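Local atomic coordinates of LBCATS-a (PDB entry 5EY5), a protein that probably cleaves indole-3-glycerol phosphate to indole and glyceraldehyde 3-phosphate, as the alpha chain of tryptophan synthase. Residues T101-I106 and P129-E134; I151-P156 and F173-S178. One frame throughout, in Å; residues are numbered along the deposited sequence.

Both contacts belong to a single TIM barrel of eight parallel strands. They follow one another along the chain, and contact 1 closes before contact 2 opens. Contact 1 joins the segments that follow strands 97-100 and 125-127. Contact 2 pairs the next two strands in the barrel order, 149-154 and 174-177. Their centres lie about 14 Å apart, yet they touch: F152 packs on the backbone of L131 and P132 and on the ring of P133. Contact 1 thus ties the segments after two neighbouring strands at the C-terminal mouth of the barrel, while contact 2 builds its wall and supplies Y175 to the sn-glycerol-3-phosphate pocket.

Contact 1: residues T101-I106 and P129-E134; sequences TYYNPI and PDLPPE
D130 reaches across to Y103, and its OD1 accepts a weak hydrogen bond from the Y103 backbone N at 3.0 Å. The N-H is bent well off line, at 133°. The other oxygen, D130 OD2, takes a 2.7 Å hydrogen bond from water 1. That water accepts a hydrogen bond from the backbone N of N104 at 2.8 Å. The carboxylate thus meets two successive backbone N-H groups at the beginning of helix 103-109, one weakly and one through water. Within T101-I106, T101 OG1 donates to Y102 O at 2.8 Å, in the carbonyl plane.

D130 OD2 also lies at the edge of the Y102 ring, 3.6 Å from CD2, with ring and carboxylate planes 80° apart. P129 CG lies over the rim of one face of this ring. P129 CD rests on T101 O.

The Y103 ring, with CG anti to the backbone N (chi1 -169°), receives L131 over its face. L131 CD1 stands 3.9 Å from the ring centroid and almost exactly on the normal, a CH-pi contact. L131 CD2 packs beside it on Y103 CE1.

The contact is buried at the barrel mouth, where a chain of another protein, probably the beta chain, packs on Y103 and N104. Y102 OH bonds to D60 and to the backbone N of A59. T101 makes backbone hydrogen bonds with I127 of strand 125-127, and Y103 leans on I111 of helix 111-121.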
# COMPACT_ATOMS: atom_id res chain seq x y z
N THR A 101 0.02 -44.19 -6.57
CA THR A 101 -0.85 -43.28 -5.84
C THR A 101 0.01 -42.41 -4.95
O THR A 101 0.99 -42.89 -4.39
CB THR A 101 -1.90 -44.03 -5.00
OG1 THR A 101 -2.66 -43.09 -4.22
CG2 THR A 101 -1.26 -45.05 -4.07
N TYR A 102 -0.32 -41.12 -4.88
CA TYR A 102 0.26 -40.29 -3.84
C TYR A 102 -0.21 -40.76 -2.48
O TYR A 102 -1.15 -41.55 -2.36
CB TYR A 102 -0.09 -38.83 -4.11
CG TYR A 102 0.62 -38.36 -5.35
CD1 TYR A 102 0.12 -38.65 -6.60
CD2 TYR A 102 1.84 -37.70 -5.26
CE1 TYR A 102 0.79 -38.26 -7.75
CE2 TYR A 102 2.52 -37.31 -6.40
CZ TYR A 102 1.99 -37.59 -7.64
OH TYR A 102 2.65 -37.19 -8.76
N TYR A 103 0.47 -40.28 -1.44
CA TYR A 103 0.34 -40.85 -0.11
C TYR A 103 -0.94 -40.41 0.59
O TYR A 103 -1.54 -41.20 1.33
CB TYR A 103 1.55 -40.47 0.74
CG TYR A 103 1.61 -41.23 2.02
CD1 TYR A 103 1.55 -42.62 2.01
CD2 TYR A 103 1.75 -40.58 3.24
CE1 TYR A 103 1.61 -43.33 3.18
CE2 TYR A 103 1.82 -41.30 4.42
CZ TYR A 103 1.75 -42.67 4.37
OH TYR A 103 1.82 -43.41 5.53
N ASN A 104 -1.35 -39.16 0.44
CA ASN A 104 -2.50 -38.72 1.22
C ASN A 104 -3.78 -39.49 0.92
O ASN A 104 -4.59 -39.65 1.85
CB ASN A 104 -2.76 -37.22 1.05
CG ASN A 104 -3.64 -36.71 2.14
OD1 ASN A 104 -3.27 -36.81 3.30
ND2 ASN A 104 -4.82 -36.21 1.81
N PRO A 105 -4.08 -39.92 -0.32
CA PRO A 105 -5.26 -40.79 -0.48
C PRO A 105 -5.13 -42.09 0.29
O PRO A 105 -6.11 -42.58 0.86
CB PRO A 105 -5.33 -41.01 -2.00
CG PRO A 105 -4.78 -39.75 -2.55
CD PRO A 105 -3.61 -39.40 -1.61
N ILE A 106 -3.93 -42.67 0.30
CA ILE A 106 -3.64 -43.87 1.09
C ILE A 106 -3.79 -43.58 2.58
O ILE A 106 -4.52 -44.26 3.31
CB ILE A 106 -2.21 -44.37 0.80
CG1 ILE A 106 -2.12 -45.02 -0.57
CG2 ILE A 106 -1.73 -45.33 1.90
CD1 ILE A 106 -0.72 -45.50 -0.83
N PRO A 129 4.71 -41.97 -5.11
CA PRO A 129 5.78 -41.07 -5.54
C PRO A 129 6.28 -40.11 -4.46
O PRO A 129 7.45 -39.74 -4.50
CB PRO A 129 5.15 -40.33 -6.73
CG PRO A 129 4.12 -41.30 -7.28
CD PRO A 129 3.56 -41.96 -6.04
N ASP A 130 5.46 -39.69 -3.49
CA ASP A 130 5.95 -38.75 -2.48
C ASP A 130 6.29 -39.41 -1.15
O ASP A 130 6.25 -38.74 -0.11
CB ASP A 130 4.94 -37.62 -2.27
CG ASP A 130 3.52 -38.13 -2.03
OD1 ASP A 130 3.29 -39.37 -2.11
OD2 ASP A 130 2.63 -37.29 -1.79
N LEU A 131 6.67 -40.69 -1.14
CA LEU A 131 6.94 -41.42 0.10
C LEU A 131 8.34 -42.03 0.10
O LEU A 131 8.54 -43.15 -0.40
CB LEU A 131 5.89 -42.51 0.31
CG LEU A 131 5.92 -43.20 1.69
CD1 LEU A 131 5.55 -42.22 2.79
CD2 LEU A 131 5.02 -44.43 1.73
N PRO A 132 9.34 -41.35 0.65
CA PRO A 132 10.67 -41.95 0.74
C PRO A 132 10.70 -43.04 1.80
O PRO A 132 9.84 -43.08 2.70
CB PRO A 132 11.58 -40.77 1.12
CG PRO A 132 10.68 -39.76 1.71
CD PRO A 132 9.34 -39.92 1.04
N PRO A 133 11.65 -43.97 1.70
CA PRO A 133 11.84 -44.97 2.77
C PRO A 133 11.75 -44.42 4.19
O PRO A 133 11.10 -45.05 5.04
CB PRO A 133 13.23 -45.52 2.46
CG PRO A 133 13.24 -45.56 0.94
CD PRO A 133 12.49 -44.28 0.52
N GLU A 134 12.36 -43.27 4.49
CA GLU A 134 12.36 -42.79 5.86
C GLU A 134 10.95 -42.51 6.38
O GLU A 134 10.73 -42.50 7.60
CB GLU A 134 13.23 -41.54 6.00
CG GLU A 134 14.59 -41.65 5.32
CD GLU A 134 14.54 -41.26 3.85
OE1 GLU A 134 14.99 -40.14 3.51
OE2 GLU A 134 14.04 -42.06 3.03
O HOH W 1 0.07 -37.12 -0.84

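Contact 2: residues I151-P156 and F173-S178; sequences IFLVAP and FVYCVS. With G3P (sn-glycerol-3-phosphate), chain E.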
# COMPACT_ATOMS: atom_id res chain seq x y z
N ILE A 151 7.23 -50.55 -4.54
CA ILE A 151 8.24 -50.19 -5.52
C ILE A 151 8.73 -48.77 -5.24
O ILE A 151 7.94 -47.82 -5.29
CB ILE A 151 7.69 -50.31 -6.94
CG1 ILE A 151 7.26 -51.76 -7.21
CG2 ILE A 151 8.73 -49.79 -7.94
CD1 ILE A 151 5.85 -51.88 -7.72
N PHE A 152 10.03 -48.62 -4.97
CA PHE A 152 10.60 -47.30 -4.70
C PHE A 152 11.38 -46.79 -5.91
O PHE A 152 11.97 -47.57 -6.67
CB PHE A 152 11.53 -47.35 -3.48
CG PHE A 152 10.80 -47.47 -2.16
CD1 PHE A 152 10.70 -48.68 -1.51
CD2 PHE A 152 10.23 -46.35 -1.57
CE1 PHE A 152 10.04 -48.78 -0.29
CE2 PHE A 152 9.56 -46.44 -0.34
CZ PHE A 152 9.47 -47.65 0.29
N LEU A 153 11.37 -45.46 -6.09
CA LEU A 153 12.06 -44.79 -7.18
C LEU A 153 13.50 -44.44 -6.80
O LEU A 153 13.79 -44.07 -5.66
CB LEU A 153 11.35 -43.50 -7.60
CG LEU A 153 10.08 -43.62 -8.44
CD1 LEU A 153 9.19 -44.70 -7.87
CD2 LEU A 153 9.34 -42.26 -8.49
N VAL A 154 14.39 -44.53 -7.79
CA VAL A 154 15.77 -44.11 -7.65
C VAL A 154 16.04 -43.10 -8.76
O VAL A 154 15.74 -43.37 -9.93
CB VAL A 154 16.75 -45.29 -7.73
CG1 VAL A 154 18.19 -44.79 -7.62
CG2 VAL A 154 16.44 -46.28 -6.63
N ALA A 155 16.56 -41.98 -8.40
CA ALA A 155 16.77 -40.90 -9.33
C ALA A 155 18.24 -40.75 -9.68
O ALA A 155 19.12 -41.17 -8.92
CB ALA A 155 16.24 -39.58 -8.75
N PRO A 156 18.54 -40.15 -10.83
CA PRO A 156 19.95 -40.01 -11.22
C PRO A 156 20.79 -39.26 -10.19
O PRO A 156 22.01 -39.43 -10.18
CB PRO A 156 19.87 -39.23 -12.54
CG PRO A 156 18.47 -39.50 -13.06
CD PRO A 156 17.62 -39.57 -11.81
N PHE A 173 9.97 -54.41 -8.01
CA PHE A 173 11.08 -53.96 -8.82
C PHE A 173 11.56 -52.63 -8.28
O PHE A 173 10.96 -52.05 -7.37
CB PHE A 173 10.72 -53.90 -10.32
CG PHE A 173 9.52 -53.05 -10.65
CD1 PHE A 173 9.67 -51.75 -11.11
CD2 PHE A 173 8.23 -53.57 -10.54
CE1 PHE A 173 8.58 -50.97 -11.44
CE2 PHE A 173 7.13 -52.79 -10.88
CZ PHE A 173 7.30 -51.49 -11.34
N VAL A 174 12.69 -52.18 -8.80
CA VAL A 174 13.16 -50.83 -8.55
C VAL A 174 12.80 -49.98 -9.76
O VAL A 174 13.09 -50.34 -10.91
CB VAL A 174 14.68 -50.79 -8.29
CG1 VAL A 174 15.14 -49.35 -8.13
CG2 VAL A 174 15.00 -51.60 -7.05
N TYR A 175 12.19 -48.84 -9.50
CA TYR A 175 11.80 -47.90 -10.53
C TYR A 175 12.94 -46.89 -10.69
O TYR A 175 13.20 -46.10 -9.79
CB TYR A 175 10.49 -47.24 -10.13
CG TYR A 175 9.78 -46.45 -11.21
CD1 TYR A 175 8.39 -46.35 -11.21
CD2 TYR A 175 10.48 -45.76 -12.18
CE1 TYR A 175 7.74 -45.61 -12.17
CE2 TYR A 175 9.85 -45.02 -13.14
CZ TYR A 175 8.48 -44.95 -13.14
OH TYR A 175 7.86 -44.21 -14.11
N CYS A 176 13.63 -46.95 -11.83
CA CYS A 176 14.75 -46.06 -12.12
C CYS A 176 14.21 -44.86 -12.90
O CYS A 176 13.70 -45.00 -14.01
CB CYS A 176 15.84 -46.81 -12.89
SG CYS A 176 17.26 -45.88 -13.50
N VAL A 177 14.28 -43.68 -12.29
CA VAL A 177 13.80 -42.45 -12.91
C VAL A 177 14.85 -41.95 -13.89
O VAL A 177 15.97 -41.61 -13.49
CB VAL A 177 13.47 -41.39 -11.86
CG1 VAL A 177 12.85 -40.16 -12.51
CG2 VAL A 177 12.57 -41.98 -10.81
N SER A 178 14.50 -41.91 -15.17
CA SER A 178 15.50 -41.59 -16.18
C SER A 178 15.98 -40.15 -16.09
O SER A 178 17.08 -39.85 -16.57
CB SER A 178 14.95 -41.87 -17.58
OG SER A 178 13.98 -40.89 -17.92
O1 G3P E . 5.15 -44.71 -14.22
C1 G3P E . 4.95 -43.33 -14.27
C2 G3P E . 4.80 -42.86 -15.72
O2 G3P E . 4.22 -41.59 -15.67
C3 G3P E . 6.14 -42.86 -16.47
O1P G3P E . 6.59 -41.55 -16.76
O4P G3P E . 4.75 -40.39 -18.11
O2P G3P E . 7.13 -39.71 -18.55
O3P G3P E . 6.36 -41.90 -19.31
P G3P E . 6.20 -40.86 -18.22
O HOH W 2 18.19 -42.94 -11.95
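V154 and Y175 are joined by the parallel ladder of two barrel strands. V154 N donates to Y175 O at 2.8 Å, with an N-H angle of 156°. V177 N donates to V154 O, also at 2.8 Å. Y175 N completes the set with a longer bond to F152 O at 3.1 Å. So V154 uses both its N-H and its C=O on the neighbouring strand. Water 2 donates to V154 O and V177 O and bridges the strands just past the last bond. The CA of L153 makes a C-H...O contact with Y175 O.

Y175 carries the link to the ligand. Its OH donates to O1 of G3P at 2.8 Å, and O1 lies in the ring plane at the edge. CG is anti to the backbone N (chi1 -167°), which carries the ring away from strand 149-154 toward the ligand. A phenylalanine in its place would lack the hydroxyl, and O1 of G3P would probably lose this bond and be freer to turn.

Apolar contacts surround the ladder. L153 runs beside Y175, with L153 CD1 3.6 Å from Y175 CB. L153 CB also meets V177 CG2. I151 CG2 sits over the face of F173, 4.0 Å from the ring centroid and 21° off its normal. On the face opposite L153 and Y175, V154 CG2 meets V174 CG1 at 3.7 Å.

The two strands, with helix 160-169 between them in sequence, form a beta-alpha-beta unit of the barrel. Helix 160-169 covers V154 through I163 and I166. Strand 125-127 flanks one side, where I127 touches L153 and Y175. Strand 208-211 continues the sheet beyond V174 and C176.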